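Local structure of inactive glucansucrase (Lactobacillus reuteri, 5JBD) at residues T459-Y464 / S649-E654; Y469-Q474 / D655-Q660; E667-N672 / A719-Y724. The protein is an inactive glucansucrase of glycosyl hydrolase family 70, a family built round a TIM-barrel domain. All coordinates share one frame; numbering follows the deposited sequence.

Contact 1. Residues T459-Y464 / S649-E654; sequences TVPQVY and SHMIYE
The ring of Tyr464 and the carboxylate of Glu654 meet obliquely, their planes 60° apart, with Tyr464 CD1 3.3 Å from Glu654 OE1. The Gln462 amide stands almost square to that carboxylate (87° between planes); Gln462 NE2 is hydrogen-bonded to Thr390 O, while Glu654 OE2 bonds His392 ND1. The Tyr653 ring also approaches at a slant, CD1 reaching Val463 CB at 4.1 Å.

Three backbone hydrogen bonds join the strands in parallel. Ile652 N donates to Pro461 O at 2.9 Å, Ile652 O accepts from Val463 N, and Val463 O accepts from Glu654 N, so the chain of Ile652 is gripped at both its N and O. Weak CA-H...O contacts accompany them, the shortest from Gln462 CA to Ile652 O at 3.3 Å.

Gln462, Ile652, Tyr464 and Glu654 share one face of the sheet, where Ile652 CG2 packs on Gln462 CG at 3.7 Å. Ile652 CG1 lies beside its own backbone N (chi1 -65°), which carries CD1 to Val460 CG1 at 3.6 Å. Val463 and Tyr653 turn to the other face; there Val463 and Met651 both touch Met490 of helix 483-496. The pair are adjacent strands of an eight-stranded all-parallel sheet, flanked by 385-388 and 688-691, with helices 446-455 and 483-496 on the Val463 side, as in the wall of a TIM barrel.

Contact 2. Residues Y469-Q474 / D655-Q660; sequences YNETAQ and DFSLFQ
Two loops that follow neighbouring strands of the barrel, at the C-terminal ends of those strands, are joined here through a glutamate-serine bond and a pair of tight turns. Asn470 to Ala473 and Ser657 to Gln660 each form a type I beta turn, and Ser657 also makes an ST turn, its OG accepting from Phe659 N at 2.9 Å. The same hydroxyl donates to Glu471 OE2 at 2.7 Å. It reaches that oxygen on the anti side, 17° out of the carboxylate plane, so Ser657 OG is engaged both as donor and as acceptor.

Glu471 CG sits between its backbone N and carbonyl carbon (chi1 70°), and the extended chain beyond it brings the carboxylate alongside Ser657, Glu471 CD lying 3.5 Å from Ser657 OG. Tyr464 OH bonds the same OE2, and Arg395 NE forms a salt bridge with OE1; partners on both oxygens should restrict the rotation of the carboxylate.

The turns themselves touch through reciprocal CA-H...O contacts: Gln660 CA lies 3.4 Å from Glu471 O, and Thr472 CA lies 3.5 Å from Phe659 O. Beside them Thr472 CG2 rests on Phe659 CB at 3.9 Å. The Phe659 ring turns off from this junction; Glu471 OE2 is near its plane at the edge, and Leu658 CB covers part of one face.

Around the junction, Trp427 of helix 420-434 touches Glu471 and Thr472 and meets the Phe659 ring edge-to-face, while Tyr431 of that helix bonds Thr472 OG1. Helix 392-406 closes on the other loop, with Leu658 against His392 and Lys396 and Phe659 against Ile399, and Asp655 packs on Phe689 and Met691 of strand 688-691.

Contact 3. Residues E667-N672 / A719-Y724; sequences ENHAYN and ANPTKY
Tyr671 lays one face of its ring over the CB of Tyr724, a CH-pi contact in which Tyr724 CB is 3.6 Å from the ring centroid and 23° off the ring normal. Tyr671 CG lies opposite its carbonyl carbon, beside the backbone N (chi1 -67°), which brings the ring over Tyr724. The methylene is displaced toward the phenol end of the ring, coming to 3.4 Å from Tyr671 CZ. The carbonyl oxygen of Tyr724 also lies over a face of this ring, near CG and CD2.

That oxygen is the polar centre of the contact. Tyr671 N donates to Tyr724 O at 3.1 Å in a nearly straight bond (171° at the hydrogen). Ala670 N is close to the same oxygen, but its angle is too poor for a bond; it donates instead to a water at 2.7 Å, and the water in turn donates to Lys723 O at 2.8 Å. The N-H groups of Ala670 and Tyr671, the first two of helix 670-676, are thus used by the loop. A second water, in the plane of the Tyr671 ring at its edge, bridges Tyr671 OH and Thr722 OG1. Thr722 OG1 further accepts from Tyr724 N at 3.2 Å, closing an ST turn from Thr722 to Tyr724.

At the flank, the His669 side chain crosses Pro721 at about a right angle, CE1 to Pro721 CB 4.1 Å, while its ND1 bonds Glu729 OE1. The Tyr724 ring points off from the helix, with Ala670 CB at its edge and its OH on Glu705 O.

With Tyr671 N donating to Tyr724 O and His669 at the N-cap just before, a helix N-terminus receives a loop carbonyl, where the TIM barrel's helical layer meets the loops at the C-terminal ends of the strands.

How the contacts relate
All three contacts belong to one TIM-barrel domain. Along the chain contacts 1 and 2 alternate, 459-464 and 469-474 coming first, then 649-654 and 655-660; contact 3 follows both. Contact 1 lies in the barrel wall, and contact 2, with its centre about 18 Å away, joins the loops continuing from the same two strands. Contact 3 lies about 14 Å from contact 2 and 25 Å from contact 1, centre to centre, without touching contact 1. Contact 2 links the others: Tyr464 OH probably bonds Glu471 OE2 at 2.6 Å, and Gln660 O probably bonds Lys723 NZ at 2.8 Å. Contacts 1 and 2 join residues some 180 positions apart, contact 2 at one barrel end.

Contact 1. Residues T459-Y464 / S649-E654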
loop_
_atom_site.group_PDB
_atom_site.type_symbol
_atom_site.label_atom_id
_atom_site.label_comp_id
_atom_site.label_asym_id
_atom_site.label_seq_id
_atom_site.Cartn_x
_atom_site.Cartn_y
_atom_site.Cartn_z
ATOM N N THR A 459 18.093 -16.666 3.395
ATOM C CA THR A 459 17.011 -15.703 3.476
ATOM C C THR A 459 17.149 -14.781 4.683
ATOM O O THR A 459 17.778 -15.136 5.673
ATOM C CB THR A 459 15.603 -16.404 3.526
ATOM O OG1 THR A 459 14.573 -15.434 3.297
ATOM C CG2 THR A 459 15.369 -17.089 4.849
ATOM N N VAL A 460 16.546 -13.593 4.591
ATOM C CA VAL A 460 16.281 -12.770 5.762
ATOM C C VAL A 460 14.790 -12.934 6.088
ATOM O O VAL A 460 13.943 -12.392 5.386
ATOM C CB VAL A 460 16.637 -11.280 5.536
ATOM C CG1 VAL A 460 16.354 -10.469 6.801
ATOM C CG2 VAL A 460 18.093 -11.143 5.107
ATOM N N PRO A 461 14.462 -13.712 7.136
ATOM C CA PRO A 461 13.054 -13.881 7.482
ATOM C C PRO A 461 12.462 -12.622 8.098
ATOM O O PRO A 461 13.182 -11.882 8.797
ATOM C CB PRO A 461 13.088 -14.994 8.509
ATOM C CG PRO A 461 14.386 -14.799 9.214
ATOM C CD PRO A 461 15.339 -14.372 8.125
ATOM N N GLN A 462 11.168 -12.404 7.830
ATOM C CA GLN A 462 10.417 -11.281 8.353
ATOM C C GLN A 462 9.243 -11.793 9.195
ATOM O O GLN A 462 8.384 -12.494 8.673
ATOM C CB GLN A 462 9.940 -10.394 7.200
ATOM C CG GLN A 462 8.933 -9.286 7.529
ATOM C CD GLN A 462 7.531 -9.585 6.987
ATOM O OE1 GLN A 462 7.331 -9.608 5.777
ATOM N NE2 GLN A 462 6.569 -9.813 7.878
ATOM N N VAL A 463 9.231 -11.421 10.480
ATOM C CA VAL A 463 8.157 -11.753 11.424
ATOM C C VAL A 463 7.083 -10.644 11.380
ATOM O O VAL A 463 7.413 -9.467 11.144
ATOM C CB VAL A 463 8.727 -11.913 12.850
ATOM C CG1 VAL A 463 7.615 -12.186 13.858
ATOM C CG2 VAL A 463 9.782 -13.012 12.895
ATOM N N TYR A 464 5.815 -11.015 11.576
ATOM C CA TYR A 464 4.672 -10.071 11.510
ATOM C C TYR A 464 4.162 -9.697 12.899
ATOM O O TYR A 464 3.858 -10.587 13.708
ATOM C CB TYR A 464 3.524 -10.692 10.730
ATOM C CG TYR A 464 2.277 -9.823 10.559
ATOM C CD1 TYR A 464 2.359 -8.524 10.061
ATOM C CD2 TYR A 464 1.010 -10.322 10.873
ATOM C CE1 TYR A 464 1.218 -7.747 9.886
ATOM C CE2 TYR A 464 -0.139 -9.563 10.694
ATOM C CZ TYR A 464 -0.032 -8.269 10.212
ATOM O OH TYR A 464 -1.176 -7.521 10.030
ATOM N N SER A 649 22.215 -13.937 9.108
ATOM C CA SER A 649 22.126 -13.557 10.528
ATOM C C SER A 649 21.072 -12.453 10.850
ATOM O O SER A 649 20.708 -12.264 12.012
ATOM C CB SER A 649 23.519 -13.161 11.064
ATOM O OG SER A 649 24.454 -14.220 10.924
ATOM N N HIS A 650 20.578 -11.753 9.824
ATOM C CA HIS A 650 19.540 -10.729 9.994
ATOM C C HIS A 650 18.138 -11.329 10.081
ATOM O O HIS A 650 17.873 -12.444 9.576
ATOM C CB HIS A 650 19.604 -9.711 8.854
ATOM C CG HIS A 650 20.880 -8.932 8.838
ATOM N ND1 HIS A 650 20.931 -7.575 9.069
ATOM C CD2 HIS A 650 22.165 -9.333 8.679
ATOM C CE1 HIS A 650 22.192 -7.177 9.048
ATOM N NE2 HIS A 650 22.959 -8.223 8.818
ATOM N N MET A 651 17.269 -10.585 10.755
ATOM C CA MET A 651 15.847 -10.871 10.853
ATOM C C MET A 651 15.063 -9.558 10.920
ATOM O O MET A 651 15.360 -8.685 11.744
ATOM C CB MET A 651 15.541 -11.726 12.090
ATOM C CG MET A 651 14.057 -11.952 12.320
ATOM S SD MET A 651 13.721 -13.278 13.491
ATOM C CE MET A 651 14.260 -12.503 14.986
ATOM N N ILE A 652 14.071 -9.454 10.036
ATOM C CA ILE A 652 13.212 -8.296 9.903
ATOM C C ILE A 652 11.958 -8.477 10.785
ATOM O O ILE A 652 11.489 -9.596 10.975
ATOM C CB ILE A 652 12.802 -8.078 8.426
ATOM C CG1 ILE A 652 14.047 -7.731 7.592
ATOM C CG2 ILE A 652 11.761 -6.962 8.295
ATOM C CD1 ILE A 652 13.874 -7.955 6.107
ATOM N N TYR A 653 11.445 -7.363 11.326
ATOM C CA TYR A 653 10.163 -7.340 12.053
ATOM C C TYR A 653 9.245 -6.271 11.464
ATOM O O TYR A 653 9.621 -5.095 11.427
ATOM C CB TYR A 653 10.421 -7.060 13.525
ATOM C CG TYR A 653 9.189 -7.042 14.404
ATOM C CD1 TYR A 653 8.424 -8.191 14.588
ATOM C CD2 TYR A 653 8.804 -5.885 15.083
ATOM C CE1 TYR A 653 7.305 -8.192 15.419
ATOM C CE2 TYR A 653 7.673 -5.866 15.904
ATOM C CZ TYR A 653 6.933 -7.021 16.084
ATOM O OH TYR A 653 5.827 -7.009 16.903
ATOM N N GLU A 654 8.081 -6.687 10.954
ATOM C CA GLU A 654 7.067 -5.761 10.455
ATOM C C GLU A 654 6.321 -5.231 11.678
ATOM O O GLU A 654 5.683 -6.006 12.383
ATOM C CB GLU A 654 6.066 -6.427 9.478
ATOM C CG GLU A 654 5.015 -5.432 8.987
ATOM C CD GLU A 654 4.111 -5.921 7.866
ATOM O OE1 GLU A 654 4.045 -7.120 7.580
ATOM O OE2 GLU A 654 3.441 -5.062 7.265
#

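Contact 2. Residues Y469-Q474 / D655-Q660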
loop_
_atom_site.group_PDB
_atom_site.type_symbol
_atom_site.label_atom_id
_atom_site.label_comp_id
_atom_site.label_asym_id
_atom_site.label_seq_id
_atom_site.Cartn_x
_atom_site.Cartn_y
_atom_site.Cartn_z
ATOM N N TYR A 469 1.026 -10.297 18.487
ATOM C CA TYR A 469 0.058 -9.527 19.276
ATOM C C TYR A 469 -1.297 -9.506 18.581
ATOM O O TYR A 469 -1.366 -9.570 17.341
ATOM C CB TYR A 469 0.574 -8.087 19.489
ATOM C CG TYR A 469 1.873 -8.064 20.269
ATOM C CD1 TYR A 469 1.871 -8.092 21.675
ATOM C CD2 TYR A 469 3.109 -8.068 19.607
ATOM C CE1 TYR A 469 3.066 -8.114 22.396
ATOM C CE2 TYR A 469 4.305 -8.083 20.317
ATOM C CZ TYR A 469 4.292 -8.111 21.698
ATOM O OH TYR A 469 5.482 -8.133 22.396
ATOM N N ASN A 470 -2.367 -9.405 19.381
ATOM C CA ASN A 470 -3.711 -9.183 18.837
ATOM C C ASN A 470 -3.757 -7.785 18.248
ATOM O O ASN A 470 -3.723 -6.786 18.968
ATOM C CB ASN A 470 -4.786 -9.365 19.910
ATOM C CG ASN A 470 -4.910 -10.804 20.377
ATOM O OD1 ASN A 470 -4.480 -11.741 19.697
ATOM N ND2 ASN A 470 -5.528 -10.991 21.547
ATOM N N GLU A 471 -3.807 -7.722 16.922
ATOM C CA GLU A 471 -3.419 -6.517 16.190
ATOM C C GLU A 471 -4.468 -5.403 16.168
ATOM O O GLU A 471 -4.128 -4.281 15.796
ATOM C CB GLU A 471 -2.972 -6.882 14.771
ATOM C CG GLU A 471 -4.073 -7.357 13.827
ATOM C CD GLU A 471 -3.492 -8.192 12.679
ATOM O OE1 GLU A 471 -3.200 -9.376 12.896
ATOM O OE2 GLU A 471 -3.305 -7.652 11.574
ATOM N N THR A 472 -5.719 -5.703 16.552
ATOM C CA THR A 472 -6.757 -4.661 16.692
ATOM C C THR A 472 -6.831 -4.046 18.092
ATOM O O THR A 472 -7.524 -3.046 18.262
ATOM C CB THR A 472 -8.161 -5.174 16.328
ATOM O OG1 THR A 472 -8.533 -6.204 17.237
ATOM C CG2 THR A 472 -8.189 -5.717 14.902
ATOM N N ALA A 473 -6.147 -4.617 19.090
ATOM C CA ALA A 473 -6.092 -3.998 20.411
ATOM C C ALA A 473 -5.081 -2.849 20.396
ATOM O O ALA A 473 -4.392 -2.619 19.399
ATOM C CB ALA A 473 -5.728 -5.018 21.482
ATOM N N GLN A 474 -5.005 -2.113 21.500
ATOM C CA GLN A 474 -3.974 -1.087 21.647
ATOM C C GLN A 474 -2.574 -1.720 21.523
ATOM O O GLN A 474 -2.385 -2.923 21.783
ATOM C CB GLN A 474 -4.142 -0.326 22.969
ATOM C CG GLN A 474 -5.362 0.585 22.990
ATOM C CD GLN A 474 -5.247 1.744 22.030
ATOM O OE1 GLN A 474 -4.303 2.528 22.102
ATOM N NE2 GLN A 474 -6.219 1.878 21.134
ATOM N N ASP A 655 6.391 -3.927 11.911
ATOM C CA ASP A 655 5.933 -3.352 13.196
ATOM C C ASP A 655 4.461 -2.942 13.274
ATOM O O ASP A 655 4.037 -2.399 14.294
ATOM C CB ASP A 655 6.839 -2.177 13.604
ATOM C CG ASP A 655 6.378 -0.831 13.076
ATOM O OD1 ASP A 655 5.643 -0.752 12.061
ATOM O OD2 ASP A 655 6.781 0.178 13.708
ATOM N N PHE A 656 3.688 -3.165 12.216
ATOM C CA PHE A 656 2.328 -2.636 12.166
ATOM C C PHE A 656 1.340 -3.575 11.505
ATOM O O PHE A 656 1.727 -4.557 10.840
ATOM C CB PHE A 656 2.310 -1.295 11.425
ATOM C CG PHE A 656 2.471 -1.399 9.927
ATOM C CD1 PHE A 656 3.721 -1.596 9.360
ATOM C CD2 PHE A 656 1.372 -1.261 9.080
ATOM C CE1 PHE A 656 3.876 -1.679 7.979
ATOM C CE2 PHE A 656 1.517 -1.349 7.702
ATOM C CZ PHE A 656 2.777 -1.550 7.149
ATOM N N SER A 657 0.064 -3.230 11.686
ATOM C CA SER A 657 -1.061 -3.831 10.971
ATOM C C SER A 657 -1.913 -2.700 10.397
ATOM O O SER A 657 -2.002 -1.625 10.996
ATOM C CB SER A 657 -1.922 -4.666 11.945
ATOM O OG SER A 657 -3.201 -4.987 11.384
ATOM N N LEU A 658 -2.585 -2.953 9.279
ATOM C CA LEU A 658 -3.591 -2.022 8.771
ATOM C C LEU A 658 -4.744 -1.804 9.771
ATOM O O LEU A 658 -5.357 -0.731 9.784
ATOM C CB LEU A 658 -4.181 -2.528 7.443
ATOM C CG LEU A 658 -3.236 -2.743 6.264
ATOM C CD1 LEU A 658 -4.007 -3.213 5.036
ATOM C CD2 LEU A 658 -2.487 -1.465 5.923
ATOM N N PHE A 659 -5.024 -2.806 10.599
ATOM C CA PHE A 659 -6.160 -2.794 11.535
ATOM C C PHE A 659 -5.768 -2.358 12.939
ATOM O O PHE A 659 -6.534 -2.511 13.895
ATOM C CB PHE A 659 -6.791 -4.182 11.572
ATOM C CG PHE A 659 -7.219 -4.664 10.223
ATOM C CD1 PHE A 659 -8.439 -4.271 9.685
ATOM C CD2 PHE A 659 -6.387 -5.495 9.470
ATOM C CE1 PHE A 659 -8.835 -4.700 8.430
ATOM C CE2 PHE A 659 -6.777 -5.933 8.211
ATOM C CZ PHE A 659 -8.004 -5.537 7.689
ATOM N N GLN A 660 -4.574 -1.794 13.051
ATOM C CA GLN A 660 -4.100 -1.194 14.273
ATOM C C GLN A 660 -5.049 -0.031 14.590
ATOM O O GLN A 660 -5.387 0.736 13.695
ATOM C CB GLN A 660 -2.666 -0.710 14.056
ATOM C CG GLN A 660 -1.893 -0.388 15.312
ATOM C CD GLN A 660 -0.489 0.090 15.004
ATOM O OE1 GLN A 660 0.181 -0.410 14.086
ATOM N NE2 GLN A 660 -0.029 1.056 15.777
#

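Contact 3. Residues E667-N672 / A719-Y724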
loop_
_atom_site.group_PDB
_atom_site.type_symbol
_atom_site.label_atom_id
_atom_site.label_comp_id
_atom_site.label_asym_id
_atom_site.label_seq_id
_atom_site.Cartn_x
_atom_site.Cartn_y
_atom_site.Cartn_z
ATOM N N GLU A 667 0.672 7.813 25.776
ATOM C CA GLU A 667 1.446 6.634 26.173
ATOM C C GLU A 667 1.246 5.452 25.205
ATOM O O GLU A 667 2.186 4.701 24.952
ATOM C CB GLU A 667 1.090 6.234 27.608
ATOM C CG GLU A 667 1.866 5.036 28.167
ATOM C CD GLU A 667 1.542 4.755 29.636
ATOM O OE1 GLU A 667 1.472 5.716 30.429
ATOM O OE2 GLU A 667 1.353 3.575 29.998
ATOM N N ASN A 668 0.036 5.314 24.661
ATOM C CA ASN A 668 -0.312 4.214 23.740
ATOM C C ASN A 668 0.064 4.456 22.267
ATOM O O ASN A 668 -0.192 3.588 21.427
ATOM C CB ASN A 668 -1.809 3.862 23.848
ATOM C CG ASN A 668 -2.149 3.071 25.104
ATOM O OD1 ASN A 668 -1.274 2.577 25.810
ATOM N ND2 ASN A 668 -3.436 2.951 25.387
ATOM N N HIS A 669 0.657 5.612 21.947
ATOM C CA HIS A 669 1.241 5.826 20.626
ATOM C C HIS A 669 2.233 4.704 20.355
ATOM O O HIS A 669 3.101 4.434 21.178
ATOM C CB HIS A 669 1.993 7.159 20.548
ATOM C CG HIS A 669 1.109 8.369 20.503
ATOM N ND1 HIS A 669 1.604 9.635 20.271
ATOM C CD2 HIS A 669 -0.229 8.512 20.657
ATOM C CE1 HIS A 669 0.610 10.503 20.266
ATOM N NE2 HIS A 669 -0.514 9.845 20.495
ATOM N N ALA A 670 2.110 4.062 19.205
ATOM C CA ALA A 670 3.022 2.970 18.856
ATOM C C ALA A 670 4.489 3.394 19.015
ATOM O O ALA A 670 5.300 2.620 19.524
ATOM C CB ALA A 670 2.749 2.477 17.436
ATOM N N TYR A 671 4.820 4.635 18.634
ATOM C CA TYR A 671 6.205 5.099 18.749
ATOM C C TYR A 671 6.703 5.018 20.186
ATOM O O TYR A 671 7.809 4.541 20.430
ATOM C CB TYR A 671 6.391 6.517 18.177
ATOM C CG TYR A 671 6.201 6.655 16.660
ATOM C CD1 TYR A 671 6.463 5.600 15.785
ATOM C CD2 TYR A 671 5.737 7.844 16.114
ATOM C CE1 TYR A 671 6.256 5.723 14.419
ATOM C CE2 TYR A 671 5.546 7.986 14.750
ATOM C CZ TYR A 671 5.826 6.911 13.898
ATOM O OH TYR A 671 5.633 7.029 12.549
ATOM N N ASN A 672 5.867 5.424 21.139
ATOM C CA ASN A 672 6.258 5.394 22.552
ATOM C C ASN A 672 6.335 3.982 23.117
ATOM O O ASN A 672 7.257 3.659 23.876
ATOM C CB ASN A 672 5.326 6.290 23.383
ATOM C CG ASN A 672 5.426 7.758 22.970
ATOM O OD1 ASN A 672 6.464 8.199 22.456
ATOM N ND2 ASN A 672 4.352 8.506 23.150
ATOM N N ALA A 719 0.579 18.130 18.098
ATOM C CA ALA A 719 -0.843 18.500 18.000
ATOM C C ALA A 719 -1.616 17.648 17.000
ATOM O O ALA A 719 -2.790 17.356 17.226
ATOM C CB ALA A 719 -0.989 19.977 17.641
ATOM N N ASN A 720 -0.966 17.251 15.906
ATOM C CA ASN A 720 -1.588 16.423 14.882
ATOM C C ASN A 720 -0.716 15.181 14.610
ATOM O O ASN A 720 -0.061 15.100 13.580
ATOM C CB ASN A 720 -1.816 17.230 13.598
ATOM C CG ASN A 720 -2.822 18.351 13.787
ATOM O OD1 ASN A 720 -4.009 18.181 13.508
ATOM N ND2 ASN A 720 -2.360 19.500 14.278
ATOM N N PRO A 721 -0.686 14.222 15.554
ATOM C CA PRO A 721 0.075 12.991 15.286
ATOM C C PRO A 721 -0.539 12.151 14.157
ATOM O O PRO A 721 -1.706 12.335 13.799
ATOM C CB PRO A 721 0.019 12.237 16.623
ATOM C CG PRO A 721 -1.215 12.739 17.293
ATOM C CD PRO A 721 -1.374 14.172 16.858
ATOM N N THR A 722 0.258 11.247 13.579
ATOM C CA THR A 722 -0.276 10.239 12.668
ATOM C C THR A 722 -0.894 9.174 13.575
ATOM O O THR A 722 -0.938 9.361 14.795
ATOM C CB THR A 722 0.837 9.636 11.784
ATOM O OG1 THR A 722 1.746 8.895 12.607
ATOM C CG2 THR A 722 1.583 10.759 11.037
ATOM N N LYS A 723 -1.359 8.060 13.017
ATOM C CA LYS A 723 -1.806 6.956 13.865
ATOM C C LYS A 723 -0.727 6.580 14.886
ATOM O O LYS A 723 -1.041 6.280 16.042
ATOM C CB LYS A 723 -2.197 5.717 13.038
ATOM C CG LYS A 723 -2.881 4.627 13.873
ATOM C CD LYS A 723 -3.091 3.321 13.113
ATOM C CE LYS A 723 -4.218 3.426 12.096
ATOM N NZ LYS A 723 -4.480 2.115 11.445
ATOM N N TYR A 724 0.540 6.625 14.455
ATOM C CA TYR A 724 1.663 6.043 15.206
ATOM C C TYR A 724 2.246 6.995 16.246
ATOM O O TYR A 724 2.846 6.551 17.237
ATOM C CB TYR A 724 2.753 5.557 14.219
ATOM C CG TYR A 724 2.159 4.719 13.100
ATOM C CD1 TYR A 724 1.668 3.442 13.352
ATOM C CD2 TYR A 724 2.018 5.234 11.813
ATOM C CE1 TYR A 724 1.083 2.674 12.347
ATOM C CE2 TYR A 724 1.451 4.478 10.792
ATOM C CZ TYR A 724 0.986 3.187 11.066
ATOM O OH TYR A 724 0.397 2.452 10.066
HETATM O O HOH W 1 -0.155 4.271 17.799
HETATM O O HOH W 2 4.293 9.226 11.760
#